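Local coordinates for protein A197 (Sulfolobus turreted icosahedral virus, PDB 2C0N) that is a viral glycosyltransferase of the GT-A fold, and so probably transfers sugar from an activated donor to an acceptor, at residues R41-K52 against R125-F136; Y97-E105 against G111-G119. One frame throughout, in Å; residues are numbered along the deposited sequence.

Interaction 1 of 2, residues R41-K52 against R125-F136; sequences REIALDMFLEMK and REFLEKIKRPAF
Glu42 reaches from helix 37-50 to the backbone that follows the cis peptide before Pro134, and its carboxylate takes two N-H groups at once. Phe136 N binds Glu42 OE1 at 3.0 Å, nearly straight at 175°, while Ala135 N binds Glu42 OE2 at 3.0 Å; both oxygens are met on their syn sides. The carboxylate gets there because chi2 bends the chain (71°). One turn on, Asp46 OD1 pairs with Arg133 NH1 at 2.7 Å, the donor approaching from above the carboxylate plane, and Leu49 CD1 lies over a face of the same guanidinium. A water bridges Asp46 O and Arg133 NH1, weakly on the arginine side. In this GT-A fold, helix 37-50 packs against the central sheet, its Phe48 on Phe6 and Leu57, and the segment 125-136 runs along its flank directly after strand 120-124. Leu45 fills the middle, CD1 against Leu128 CD2 at 3.7 Å. At the helix's C-terminal end Arg125 lays its guanidinium almost flat on the Phe48 ring, planes 15° apart. Its NH2 gives to Phe48 O at 2.8 Å, sharing that oxygen with Met51 N, which comes from the opposite face of the carbonyl plane, and its NH1 gives to Leu49 O at 3.2 Å. Arg125 NH1 also holds Glu129 OE2 in a salt bridge at 3.0 Å, and Arg125 NE is taken by Tyr54 O, just beyond the helix.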
loop_
_atom_site.group_PDB
_atom_site.type_symbol
_atom_site.label_atom_id
_atom_site.label_comp_id
_atom_site.label_asym_id
_atom_site.label_seq_id
_atom_site.Cartn_x
_atom_site.Cartn_y
_atom_site.Cartn_z
ATOM N N ARG A 41 -10.281 15.678 2.399
ATOM C CA ARG A 41 -9.346 16.774 2.645
ATOM C C ARG A 41 -9.672 17.542 3.918
ATOM O O ARG A 41 -8.784 17.983 4.633
ATOM C CB ARG A 41 -9.268 17.727 1.458
ATOM C CG ARG A 41 -8.848 17.075 0.194
ATOM C CD ARG A 41 -8.382 18.075 -0.804
ATOM N NE ARG A 41 -8.241 17.505 -2.139
ATOM C CZ ARG A 41 -7.241 16.731 -2.520
ATOM N NH1 ARG A 41 -6.297 16.391 -1.663
ATOM N NH2 ARG A 41 -7.190 16.265 -3.763
ATOM N N GLU A 42 -10.943 17.687 4.236
ATOM C CA GLU A 42 -11.304 18.319 5.496
ATOM C C GLU A 42 -10.903 17.480 6.702
ATOM O O GLU A 42 -10.468 18.003 7.698
ATOM C CB GLU A 42 -12.798 18.589 5.547
ATOM C CG GLU A 42 -13.187 19.639 6.566
ATOM C CD GLU A 42 -12.762 20.999 6.141
ATOM O OE1 GLU A 42 -13.141 21.418 5.042
ATOM O OE2 GLU A 42 -11.993 21.631 6.875
ATOM N N ILE A 43 -11.134 16.173 6.641
ATOM C CA ILE A 43 -10.683 15.258 7.683
ATOM C C ILE A 43 -9.180 15.397 7.866
ATOM O O ILE A 43 -8.689 15.494 8.991
ATOM C CB ILE A 43 -11.034 13.807 7.297
ATOM C CG1 ILE A 43 -12.537 13.586 7.430
ATOM C CG2 ILE A 43 -10.264 12.768 8.162
ATOM C CD1 ILE A 43 -13.020 12.343 6.779
ATOM N N ALA A 44 -8.448 15.419 6.752
ATOM C CA ALA A 44 -6.977 15.589 6.786
ATOM C C ALA A 44 -6.584 16.848 7.554
ATOM O O ALA A 44 -5.764 16.762 8.455
ATOM C CB ALA A 44 -6.417 15.652 5.410
ATOM N N LEU A 45 -7.160 18.001 7.183
ATOM C CA LEU A 45 -6.945 19.273 7.910
ATOM C C LEU A 45 -7.222 19.171 9.417
ATOM O O LEU A 45 -6.431 19.604 10.233
ATOM C CB LEU A 45 -7.805 20.382 7.314
ATOM C CG LEU A 45 -7.628 21.784 7.896
ATOM C CD1 LEU A 45 -6.152 22.223 7.885
ATOM C CD2 LEU A 45 -8.506 22.805 7.166
ATOM N N ASP A 46 -8.348 18.580 9.785
ATOM C CA ASP A 46 -8.663 18.364 11.197
ATOM C C ASP A 46 -7.630 17.532 11.950
ATOM O O ASP A 46 -7.279 17.846 13.088
ATOM C CB ASP A 46 -10.004 17.677 11.325
ATOM C CG ASP A 46 -11.152 18.592 11.025
ATOM O OD1 ASP A 46 -10.950 19.813 10.962
ATOM O OD2 ASP A 46 -12.276 18.062 10.854
HETATM N N MSE A 47 -7.220 16.425 11.360
HETATM C CA MSE A 47 -6.205 15.581 11.968
HETATM C C MSE A 47 -4.857 16.335 12.048
HETATM O O MSE A 47 -4.229 16.382 13.091
HETATM C CB MSE A 47 -6.029 14.299 11.170
HETATM C CG MSE A 47 -7.233 13.312 11.266
HETATM SE SE MSE A 47 -6.907 11.786 10.105
HETATM C CE MSE A 47 -5.340 11.075 11.084
ATOM N N PHE A 48 -4.457 16.945 10.942
ATOM C CA PHE A 48 -3.180 17.670 10.892
ATOM C C PHE A 48 -3.065 18.717 11.968
ATOM O O PHE A 48 -2.030 18.796 12.649
ATOM C CB PHE A 48 -2.988 18.323 9.529
ATOM C CG PHE A 48 -1.799 19.211 9.473
ATOM C CD1 PHE A 48 -0.531 18.678 9.342
ATOM C CD2 PHE A 48 -1.936 20.581 9.597
ATOM C CE1 PHE A 48 0.597 19.519 9.334
ATOM C CE2 PHE A 48 -0.814 21.421 9.559
ATOM C CZ PHE A 48 0.438 20.896 9.447
ATOM N N LEU A 49 -4.107 19.530 12.128
ATOM C CA LEU A 49 -4.045 20.653 13.070
ATOM C C LEU A 49 -3.815 20.169 14.503
ATOM O O LEU A 49 -3.186 20.856 15.294
ATOM C CB LEU A 49 -5.292 21.534 12.984
ATOM C CG LEU A 49 -5.390 22.349 11.682
ATOM C CD1 LEU A 49 -6.764 22.935 11.492
ATOM C CD2 LEU A 49 -4.332 23.440 11.634
ATOM N N GLU A 50 -4.334 18.994 14.838
ATOM C CA GLU A 50 -4.104 18.439 16.180
ATOM C C GLU A 50 -2.704 17.843 16.351
ATOM O O GLU A 50 -2.208 17.756 17.481
ATOM C CB GLU A 50 -5.180 17.404 16.543
ATOM C CG GLU A 50 -6.597 17.983 16.572
ATOM C CD GLU A 50 -6.789 19.060 17.626
ATOM O OE1 GLU A 50 -7.362 18.770 18.707
ATOM O OE2 GLU A 50 -6.359 20.210 17.393
HETATM N N MSE A 51 -2.064 17.456 15.251
HETATM C CA MSE A 51 -0.769 16.789 15.312
HETATM C C MSE A 51 0.415 17.793 15.228
HETATM O O MSE A 51 1.087 17.923 14.210
HETATM C CB MSE A 51 -0.731 15.688 14.257
HETATM C CG MSE A 51 -1.764 14.562 14.541
HETATM SE SE MSE A 51 -2.218 13.482 12.983
HETATM C CE MSE A 51 -0.625 12.468 12.974
ATOM N N LYS A 52 0.679 18.447 16.369
ATOM C CA LYS A 52 1.540 19.645 16.454
ATOM C C LYS A 52 3.016 19.419 16.114
ATOM O O LYS A 52 3.750 20.368 15.874
ATOM C CB LYS A 52 1.451 20.283 17.848
ATOM C CG LYS A 52 0.034 20.533 18.378
ATOM C CD LYS A 52 -0.895 21.108 17.317
ATOM C CE LYS A 52 -1.927 22.063 17.925
ATOM N NZ LYS A 52 -1.298 23.412 18.128
ATOM N N ARG A 125 1.644 25.035 8.279
ATOM C CA ARG A 125 0.770 25.124 9.422
ATOM C C ARG A 125 0.287 26.537 9.723
ATOM O O ARG A 125 -0.883 26.749 10.024
ATOM C CB ARG A 125 1.492 24.581 10.636
ATOM C CG ARG A 125 0.705 24.741 11.922
ATOM C CD ARG A 125 1.383 24.008 13.033
ATOM N NE ARG A 125 1.251 22.550 12.912
ATOM C CZ ARG A 125 0.167 21.844 13.238
ATOM N NH1 ARG A 125 -0.928 22.441 13.675
ATOM N NH2 ARG A 125 0.169 20.523 13.107
ATOM N N GLU A 126 1.209 27.489 9.704
ATOM C CA GLU A 126 0.866 28.872 9.973
ATOM C C GLU A 126 -0.330 29.337 9.170
ATOM O O GLU A 126 -1.194 30.040 9.698
ATOM C CB GLU A 126 2.048 29.804 9.699
ATOM C CG GLU A 126 2.646 30.385 10.942
ATOM C CD GLU A 126 3.218 31.781 10.719
ATOM O OE1 GLU A 126 3.809 32.017 9.630
ATOM O OE2 GLU A 126 3.072 32.653 11.621
ATOM N N PHE A 127 -0.362 28.990 7.891
ATOM C CA PHE A 127 -1.475 29.373 7.032
ATOM C C PHE A 127 -2.779 28.669 7.420
ATOM O O PHE A 127 -3.844 29.292 7.478
ATOM C CB PHE A 127 -1.177 29.030 5.580
ATOM C CG PHE A 127 -2.255 29.452 4.650
ATOM C CD1 PHE A 127 -2.480 30.788 4.428
ATOM C CD2 PHE A 127 -3.062 28.516 4.003
ATOM C CE1 PHE A 127 -3.461 31.205 3.555
ATOM C CE2 PHE A 127 -4.065 28.949 3.135
ATOM C CZ PHE A 127 -4.261 30.287 2.931
ATOM N N LEU A 128 -2.680 27.355 7.626
ATOM C CA LEU A 128 -3.843 26.528 7.942
ATOM C C LEU A 128 -4.432 26.846 9.313
ATOM O O LEU A 128 -5.632 26.728 9.522
ATOM C CB LEU A 128 -3.465 25.057 7.861
ATOM C CG LEU A 128 -3.229 24.542 6.446
ATOM C CD1 LEU A 128 -2.693 23.132 6.480
ATOM C CD2 LEU A 128 -4.486 24.597 5.608
ATOM N N GLU A 129 -3.604 27.316 10.233
ATOM C CA GLU A 129 -4.119 27.683 11.556
ATOM C C GLU A 129 -4.886 28.987 11.550
ATOM O O GLU A 129 -5.543 29.333 12.540
ATOM C CB GLU A 129 -2.960 27.743 12.554
ATOM C CG GLU A 129 -2.506 26.346 12.878
ATOM C CD GLU A 129 -1.518 26.285 13.996
ATOM O OE1 GLU A 129 -0.844 27.305 14.238
ATOM O OE2 GLU A 129 -1.429 25.201 14.604
ATOM N N LYS A 130 -4.792 29.716 10.452
ATOM C CA LYS A 130 -5.438 31.027 10.332
ATOM C C LYS A 130 -6.720 30.958 9.517
ATOM O O LYS A 130 -7.573 31.829 9.637
ATOM C CB LYS A 130 -4.495 32.012 9.658
ATOM C CG LYS A 130 -3.272 32.388 10.475
ATOM C CD LYS A 130 -2.347 33.286 9.644
ATOM C CE LYS A 130 -1.278 33.986 10.486
ATOM N NZ LYS A 130 -0.801 35.270 9.861
ATOM N N ILE A 131 -6.851 29.943 8.668
ATOM C CA ILE A 131 -7.905 29.984 7.653
ATOM C C ILE A 131 -9.246 29.686 8.306
ATOM O O ILE A 131 -9.322 29.073 9.372
ATOM C CB ILE A 131 -7.671 29.059 6.453
ATOM C CG1 ILE A 131 -7.536 27.618 6.907
ATOM C CG2 ILE A 131 -6.454 29.580 5.611
ATOM C CD1 ILE A 131 -7.245 26.644 5.786
ATOM N N LYS A 132 -10.295 30.148 7.659
ATOM C CA LYS A 132 -11.628 29.840 8.145
ATOM C C LYS A 132 -11.878 28.363 7.853
ATOM O O LYS A 132 -11.508 27.867 6.767
ATOM C CB LYS A 132 -12.642 30.821 7.549
ATOM C CG LYS A 132 -12.575 32.183 8.261
ATOM C CD LYS A 132 -13.790 33.048 8.049
ATOM C CE LYS A 132 -13.825 34.212 9.042
ATOM N NZ LYS A 132 -15.162 34.857 9.128
ATOM N N ARG A 133 -12.405 27.657 8.876
ATOM C CA ARG A 133 -12.761 26.234 8.801
ATOM C C ARG A 133 -14.265 26.046 8.901
ATOM O O ARG A 133 -14.920 26.705 9.731
ATOM C CB ARG A 133 -12.088 25.427 9.918
ATOM C CG ARG A 133 -10.730 24.829 9.546
ATOM C CD ARG A 133 -10.427 23.540 10.368
ATOM N NE ARG A 133 -9.891 23.850 11.693
ATOM C CZ ARG A 133 -9.850 23.016 12.740
ATOM N NH1 ARG A 133 -10.298 21.765 12.660
ATOM N NH2 ARG A 133 -9.343 23.453 13.889
ATOM N N PRO A 134 -14.834 25.127 8.093
ATOM C CA PRO A 134 -14.161 24.145 7.217
ATOM C C PRO A 134 -13.631 24.769 5.895
ATOM O O PRO A 134 -14.240 25.716 5.374
ATOM C CB PRO A 134 -15.255 23.090 6.959
ATOM C CG PRO A 134 -16.548 23.664 7.515
ATOM C CD PRO A 134 -16.298 25.067 7.949
ATOM N N ALA A 135 -12.535 24.209 5.368
ATOM C CA ALA A 135 -11.657 24.829 4.356
ATOM C C ALA A 135 -11.804 24.343 2.900
ATOM O O ALA A 135 -11.401 25.031 1.956
ATOM C CB ALA A 135 -10.201 24.603 4.781
ATOM N N PHE A 136 -12.304 23.124 2.725
ATOM C CA PHE A 136 -12.438 22.523 1.394
ATOM C C PHE A 136 -13.892 22.270 1.076
ATOM O O PHE A 136 -14.606 21.624 1.839
ATOM C CB PHE A 136 -11.660 21.205 1.301
ATOM C CG PHE A 136 -10.226 21.355 1.603
ATOM C CD1 PHE A 136 -9.741 21.074 2.860
ATOM C CD2 PHE A 136 -9.349 21.834 0.637
ATOM C CE1 PHE A 136 -8.405 21.232 3.134
ATOM C CE2 PHE A 136 -8.016 22.026 0.929
ATOM C CZ PHE A 136 -7.551 21.724 2.173
HETATM O O HOH W 1 -8.404 19.934 14.342
#

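Interaction 2 of 2, residues Y97-E105 against G111-G119; sequences YSVYRKDWE and GEVNGCGLG
Tyr100 O is gripped by two successive backbone amides, Asn114 N at 3.0 Å and Gly115 N at 3.3 Å. Two residues thus face one across the ladder, the definition of a classic beta bulge. Tyr100 N returns a bond to Gly115 O at 2.9 Å, completing the hydrogen-bonded pair of this two-stranded antiparallel sheet, and Val99 faces Cys116 in the neighbouring non-hydrogen-bonded pair. The Tyr100 ring folds back over its partner strand: with chi1 at 63°, CG sits between the backbone N and the carbonyl carbon, and the ring lies across Gly115, whose CA is 3.9 Å from the ring centroid in a CH-pi contact. Having no side chain, Gly115 presents its bare CA and carbonyl carbon to the ring face. On the sheet face of Val99 and Cys116, Val99 CG1 meets Cys116 CB, and both residues pack on Cys86 of strand 84-88, tying the small sheet to the large one of the GT-A fold. Asn114 ND2 donates to Arg101 O at 3.1 Å, coming from well above the carbonyl plane. Arg101 itself grips Glu105 side-on, NE to OE2 at 3.0 Å and NH2 to OE1 at 3.1 Å. Backbone bonds thus fix the register, while this two-nitrogen salt bridge joins the two ends of the 101-105 turn, beside the backbone bond from Glu105 N to Val99 O.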
loop_
_atom_site.group_PDB
_atom_site.type_symbol
_atom_site.label_atom_id
_atom_site.label_comp_id
_atom_site.label_asym_id
_atom_site.label_seq_id
_atom_site.Cartn_x
_atom_site.Cartn_y
_atom_site.Cartn_z
ATOM N N TYR A 97 -0.599 20.872 -17.068
ATOM C CA TYR A 97 -0.010 20.557 -15.775
ATOM C C TYR A 97 -0.883 20.953 -14.628
ATOM O O TYR A 97 -1.800 21.737 -14.780
ATOM C CB TYR A 97 1.332 21.233 -15.624
ATOM C CG TYR A 97 2.374 20.623 -16.507
ATOM C CD1 TYR A 97 2.668 21.172 -17.757
ATOM C CD2 TYR A 97 3.078 19.512 -16.098
ATOM C CE1 TYR A 97 3.646 20.610 -18.573
ATOM C CE2 TYR A 97 4.044 18.936 -16.901
ATOM C CZ TYR A 97 4.326 19.474 -18.137
ATOM O OH TYR A 97 5.307 18.905 -18.932
ATOM N N SER A 98 -0.558 20.379 -13.474
ATOM C CA SER A 98 -1.324 20.538 -12.231
ATOM C C SER A 98 -1.275 21.897 -11.539
ATOM O O SER A 98 -1.697 21.983 -10.396
ATOM C CB SER A 98 -0.786 19.540 -11.231
ATOM O OG SER A 98 0.629 19.712 -11.095
ATOM N N VAL A 99 -0.745 22.936 -12.171
ATOM C CA VAL A 99 -0.712 24.254 -11.556
ATOM C C VAL A 99 -1.324 25.219 -12.535
ATOM O O VAL A 99 -1.285 24.989 -13.737
ATOM C CB VAL A 99 0.722 24.722 -11.185
ATOM C CG1 VAL A 99 1.447 23.662 -10.372
ATOM C CG2 VAL A 99 1.501 25.051 -12.401
ATOM N N TYR A 100 -1.909 26.287 -12.025
ATOM C CA TYR A 100 -2.530 27.285 -12.912
ATOM C C TYR A 100 -2.310 28.719 -12.498
ATOM O O TYR A 100 -2.163 29.028 -11.312
ATOM C CB TYR A 100 -4.017 27.022 -13.052
ATOM C CG TYR A 100 -4.793 27.145 -11.766
ATOM C CD1 TYR A 100 -5.263 28.388 -11.323
ATOM C CD2 TYR A 100 -5.089 26.018 -10.997
ATOM C CE1 TYR A 100 -5.986 28.495 -10.157
ATOM C CE2 TYR A 100 -5.814 26.126 -9.827
ATOM C CZ TYR A 100 -6.259 27.358 -9.416
ATOM O OH TYR A 100 -6.995 27.483 -8.244
ATOM N N ARG A 101 -2.258 29.589 -13.509
ATOM C CA ARG A 101 -2.426 31.027 -13.307
ATOM C C ARG A 101 -3.770 31.376 -13.935
ATOM O O ARG A 101 -4.790 31.275 -13.263
ATOM C CB ARG A 101 -1.250 31.805 -13.873
ATOM C CG ARG A 101 0.019 31.527 -13.077
ATOM C CD ARG A 101 1.239 32.159 -13.666
ATOM N NE ARG A 101 1.603 31.539 -14.923
ATOM C CZ ARG A 101 2.628 31.905 -15.688
ATOM N NH1 ARG A 101 3.414 32.923 -15.326
ATOM N NH2 ARG A 101 2.867 31.247 -16.820
ATOM N N LYS A 102 -3.810 31.692 -15.225
ATOM C CA LYS A 102 -5.099 31.960 -15.884
ATOM C C LYS A 102 -5.772 30.658 -16.288
ATOM O O LYS A 102 -7.001 30.567 -16.312
ATOM C CB LYS A 102 -4.939 32.885 -17.095
ATOM C CG LYS A 102 -4.606 34.323 -16.722
ATOM C CD LYS A 102 -5.270 35.341 -17.651
ATOM C CE LYS A 102 -4.943 36.783 -17.245
ATOM N NZ LYS A 102 -5.760 37.815 -17.969
ATOM N N ASP A 103 -4.956 29.654 -16.598
ATOM C CA ASP A 103 -5.429 28.317 -16.915
ATOM C C ASP A 103 -4.348 27.288 -16.530
ATOM O O ASP A 103 -3.254 27.671 -16.119
ATOM C CB ASP A 103 -5.773 28.230 -18.398
ATOM C CG ASP A 103 -6.553 26.971 -18.754
ATOM O OD1 ASP A 103 -7.085 26.291 -17.834
ATOM O OD2 ASP A 103 -6.629 26.668 -19.972
ATOM N N TRP A 104 -4.663 25.999 -16.653
ATOM C CA TRP A 104 -3.677 24.946 -16.388
ATOM C C TRP A 104 -2.465 25.272 -17.227
ATOM O O TRP A 104 -2.591 25.617 -18.389
ATOM C CB TRP A 104 -4.226 23.552 -16.686
ATOM C CG TRP A 104 -5.413 23.247 -15.884
ATOM C CD1 TRP A 104 -6.704 23.181 -16.333
ATOM C CD2 TRP A 104 -5.471 23.058 -14.461
ATOM N NE1 TRP A 104 -7.548 22.919 -15.280
ATOM C CE2 TRP A 104 -6.817 22.844 -14.124
ATOM C CE3 TRP A 104 -4.506 23.007 -13.444
ATOM C CZ2 TRP A 104 -7.229 22.603 -12.806
ATOM C CZ3 TRP A 104 -4.903 22.764 -12.150
ATOM C CH2 TRP A 104 -6.256 22.569 -11.835
ATOM N N GLU A 105 -1.292 25.238 -16.608
ATOM C CA GLU A 105 -0.057 25.595 -17.298
ATOM C C GLU A 105 0.296 24.586 -18.372
ATOM O O GLU A 105 0.044 23.390 -18.225
ATOM C CB GLU A 105 1.100 25.730 -16.320
ATOM C CG GLU A 105 0.940 26.894 -15.343
ATOM C CD GLU A 105 0.845 28.230 -16.026
ATOM O OE1 GLU A 105 1.591 28.419 -17.006
ATOM O OE2 GLU A 105 0.035 29.092 -15.584
ATOM N N GLY A 111 7.897 29.639 -10.288
ATOM C CA GLY A 111 7.280 30.934 -10.183
ATOM C C GLY A 111 6.044 30.918 -9.319
ATOM O O GLY A 111 5.547 29.869 -8.949
ATOM N N GLU A 112 5.590 32.113 -8.965
ATOM C CA GLU A 112 4.329 32.293 -8.268
ATOM C C GLU A 112 3.165 31.888 -9.182
ATOM O O GLU A 112 3.164 32.189 -10.380
ATOM C CB GLU A 112 4.171 33.756 -7.793
ATOM C CG GLU A 112 3.179 33.863 -6.611
ATOM C CD GLU A 112 2.875 35.251 -6.183
ATOM O OE1 GLU A 112 3.754 36.149 -6.363
ATOM O OE2 GLU A 112 1.737 35.435 -5.667
ATOM N N VAL A 113 2.174 31.209 -8.614
ATOM C CA VAL A 113 0.978 30.791 -9.366
ATOM C C VAL A 113 -0.284 31.110 -8.552
ATOM O O VAL A 113 -0.174 31.498 -7.400
ATOM C CB VAL A 113 1.017 29.273 -9.723
ATOM C CG1 VAL A 113 2.178 28.948 -10.669
ATOM C CG2 VAL A 113 1.106 28.397 -8.477
ATOM N N ASN A 114 -1.465 30.929 -9.140
ATOM C CA ASN A 114 -2.741 31.140 -8.410
ATOM C C ASN A 114 -3.194 29.906 -7.620
ATOM O O ASN A 114 -3.787 30.013 -6.540
ATOM C CB ASN A 114 -3.847 31.613 -9.379
ATOM C CG ASN A 114 -3.663 33.048 -9.827
ATOM O OD1 ASN A 114 -3.562 33.965 -9.003
ATOM N ND2 ASN A 114 -3.652 33.261 -11.139
ATOM N N GLY A 115 -2.914 28.718 -8.135
ATOM C CA GLY A 115 -3.223 27.511 -7.399
ATOM C C GLY A 115 -2.798 26.259 -8.143
ATOM O O GLY A 115 -2.072 26.333 -9.131
ATOM N N CYS A 116 -3.286 25.126 -7.660
ATOM C CA CYS A 116 -3.024 23.824 -8.252
ATOM C C CYS A 116 -4.169 22.868 -7.881
ATOM O O CYS A 116 -5.139 23.306 -7.271
ATOM C CB CYS A 116 -1.668 23.312 -7.780
ATOM S SG CYS A 116 -1.497 23.108 -6.043
ATOM N N GLY A 117 -4.093 21.593 -8.266
ATOM C CA GLY A 117 -5.201 20.632 -8.026
ATOM C C GLY A 117 -5.272 19.890 -6.682
ATOM O O GLY A 117 -6.138 18.997 -6.487
ATOM N N LEU A 118 -4.387 20.273 -5.782
ATOM C CA LEU A 118 -4.193 19.676 -4.449
ATOM C C LEU A 118 -3.703 18.227 -4.465
ATOM O O LEU A 118 -3.870 17.513 -3.483
ATOM C CB LEU A 118 -5.468 19.797 -3.582
ATOM C CG LEU A 118 -5.891 21.241 -3.325
ATOM C CD1 LEU A 118 -7.269 21.297 -2.629
ATOM C CD2 LEU A 118 -4.865 21.895 -2.492
ATOM N N GLY A 119 -3.091 17.798 -5.562
ATOM C CA GLY A 119 -2.579 16.464 -5.668
ATOM C C GLY A 119 -1.104 16.287 -5.390
ATOM O O GLY A 119 -0.621 15.177 -5.417
HETATM O O HOH W 2 4.400 33.390 -12.224
#

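The centres of the two contacts lie about 21 Å apart, interaction 1 toward the outer flank of the large mixed sheet and interaction 2 where the small two-stranded sheet joins strand 111-112 of the large one. Along the chain the order is 41-52, 97-105, 111-119, 125-136, so both halves of interaction 2 fall between those of interaction 1; strand 120-124 joins 111-119 directly to 125-136. They meet at Leu118, where Phe136 CE2 comes within 3.7 Å of Leu118 CD1. Helix 150-158 is a shared neighbour, packing on Phe136 from one contact and on Tyr100 and Cys116 from the other, and so links both around one side of the GT-A core.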